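Local coordinates for protein putidaredoxin reductase (Pseudomonas putida, PDB 1Q1R) that probably passes electrons from NADH through its bound FAD to putidaredoxin, the iron-sulfur partner that supplies the cytochrome P450cam monooxygenase, at residues G16-F21 against N304-A309. Residues are numbered along the deposited sequence; the frame is centred on the assembly and turned at random.
Sequences GVEVAF and NALEQA
Ala309 points its methyl group at the helix that carries Glu18 and Val19 and meets both side chains. Its CB lies 3.5 Å from CG of Glu18, with CB of the same glutamate equally near, and 3.7 Å from CG2 of Val19. That valine branch faces the alanine because it stands anti to its own carbonyl carbon, leaving CG1 anti to the backbone N (chi1 166°). Glu18 starts toward the other helix and then bends at chi2 (55°), bringing CG and the carboxylate obliquely across CD2 of Leu306; this methyl is 4.0 Å from Glu18 CG and 3.9 Å from OE1. No hydrogen bond joins the segments, whose axes approach to 8.7 Å at -33°. Helix 14-25 follows strand 6-10 in the Rossmann-type FAD-binding fold, and its early turn holds Gly16 of a probable GxGxxG motif; helix 302-316 packs beside it and touches FAD through Ala305. With an alanine at Glu18, CG and the carboxylate are gone, so the Leu306 methyl would probably lose its contact across the helices, and Arg65 and Arg310 the carboxylate each weakly pairs with. Both ion pairs are long, Arg65 at OE1 and Arg310 at OE2.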
loop_
_atom_site.group_PDB
_atom_site.type_symbol
_atom_site.label_atom_id
_atom_site.label_comp_id
_atom_site.label_asym_id
_atom_site.label_seq_id
_atom_site.Cartn_x
_atom_site.Cartn_y
_atom_site.Cartn_z
ATOM N N GLY A 16 8.661 6.696 -7.292
ATOM C CA GLY A 16 9.576 7.634 -7.920
ATOM C C GLY A 16 10.961 7.077 -8.176
ATOM O O GLY A 16 11.502 7.219 -9.273
ATOM N N VAL A 17 11.541 6.441 -7.162
ATOM C CA VAL A 17 12.877 5.865 -7.272
ATOM C C VAL A 17 12.951 4.774 -8.343
ATOM O O VAL A 17 13.937 4.690 -9.080
ATOM C CB VAL A 17 13.340 5.286 -5.904
ATOM C CG1 VAL A 17 14.617 4.483 -6.070
ATOM C CG2 VAL A 17 13.566 6.431 -4.910
ATOM N N GLU A 18 11.912 3.942 -8.425
ATOM C CA GLU A 18 11.874 2.864 -9.414
ATOM C C GLU A 18 11.799 3.454 -10.831
ATOM O O GLU A 18 12.354 2.901 -11.778
ATOM C CB GLU A 18 10.672 1.957 -9.147
ATOM C CG GLU A 18 10.619 0.694 -9.995
ATOM C CD GLU A 18 11.882 -0.143 -9.890
ATOM O OE1 GLU A 18 12.407 -0.314 -8.765
ATOM O OE2 GLU A 18 12.348 -0.636 -10.940
ATOM N N VAL A 19 11.110 4.581 -10.974
ATOM C CA VAL A 19 11.015 5.232 -12.278
ATOM C C VAL A 19 12.414 5.726 -12.643
ATOM O O VAL A 19 12.908 5.488 -13.748
ATOM C CB VAL A 19 10.039 6.434 -12.241
ATOM C CG1 VAL A 19 10.222 7.303 -13.485
ATOM C CG2 VAL A 19 8.605 5.936 -12.166
ATOM N N ALA A 20 13.057 6.395 -11.692
ATOM C CA ALA A 20 14.397 6.934 -11.894
ATOM C C ALA A 20 15.400 5.874 -12.354
ATOM O O ALA A 20 16.024 6.018 -13.411
ATOM C CB ALA A 20 14.888 7.600 -10.606
ATOM N N PHE A 21 15.563 4.814 -11.566
ATOM C CA PHE A 21 16.504 3.761 -11.923
ATOM C C PHE A 21 16.044 2.935 -13.117
ATOM O O PHE A 21 16.869 2.443 -13.885
ATOM C CB PHE A 21 16.784 2.851 -10.723
ATOM C CG PHE A 21 17.673 3.481 -9.687
ATOM C CD1 PHE A 21 17.139 4.283 -8.686
ATOM C CD2 PHE A 21 19.052 3.318 -9.749
ATOM C CE1 PHE A 21 17.965 4.914 -7.764
ATOM C CE2 PHE A 21 19.887 3.946 -8.831
ATOM C CZ PHE A 21 19.343 4.746 -7.837
ATOM N N ASN A 304 2.119 -2.821 -7.383
ATOM C CA ASN A 304 1.522 -1.812 -8.247
ATOM C C ASN A 304 2.531 -0.722 -8.604
ATOM O O ASN A 304 2.628 -0.305 -9.761
ATOM C CB ASN A 304 0.295 -1.193 -7.574
ATOM C CG ASN A 304 -0.367 -0.135 -8.437
ATOM O OD1 ASN A 304 -0.390 1.050 -8.084
ATOM N ND2 ASN A 304 -0.901 -0.553 -9.580
ATOM N N ALA A 305 3.292 -0.266 -7.615
ATOM C CA ALA A 305 4.286 0.774 -7.858
ATOM C C ALA A 305 5.357 0.275 -8.819
ATOM O O ALA A 305 5.777 0.998 -9.723
ATOM C CB ALA A 305 4.931 1.212 -6.541
ATOM N N LEU A 306 5.802 -0.962 -8.625
ATOM C CA LEU A 306 6.830 -1.532 -9.487
ATOM C C LEU A 306 6.330 -1.646 -10.929
ATOM O O LEU A 306 7.001 -1.205 -11.865
ATOM C CB LEU A 306 7.255 -2.907 -8.963
ATOM C CG LEU A 306 7.903 -2.919 -7.570
ATOM C CD1 LEU A 306 8.176 -4.357 -7.119
ATOM C CD2 LEU A 306 9.194 -2.122 -7.612
ATOM N N GLU A 307 5.147 -2.228 -11.098
ATOM C CA GLU A 307 4.562 -2.402 -12.423
ATOM C C GLU A 307 4.396 -1.061 -13.134
ATOM O O GLU A 307 4.854 -0.890 -14.265
ATOM C CB GLU A 307 3.210 -3.115 -12.312
ATOM C CG GLU A 307 2.432 -3.195 -13.624
ATOM C CD GLU A 307 1.154 -4.008 -13.510
ATOM O OE1 GLU A 307 0.464 -3.903 -12.474
ATOM O OE2 GLU A 307 0.828 -4.742 -14.463
ATOM N N GLN A 308 3.760 -0.103 -12.463
ATOM C CA GLN A 308 3.550 1.212 -13.054
ATOM C C GLN A 308 4.859 1.943 -13.340
ATOM O O GLN A 308 5.008 2.578 -14.384
ATOM C CB GLN A 308 2.655 2.070 -12.150
ATOM C CG GLN A 308 1.228 1.562 -12.064
ATOM C CD GLN A 308 0.272 2.542 -11.396
ATOM O OE1 GLN A 308 -0.902 2.232 -11.197
ATOM N NE2 GLN A 308 0.767 3.728 -11.057
ATOM N N ALA A 309 5.812 1.847 -12.420
ATOM C CA ALA A 309 7.098 2.513 -12.600
ATOM C C ALA A 309 7.866 1.922 -13.783
ATOM O O ALA A 309 8.542 2.639 -14.522
ATOM C CB ALA A 309 7.929 2.401 -11.321
#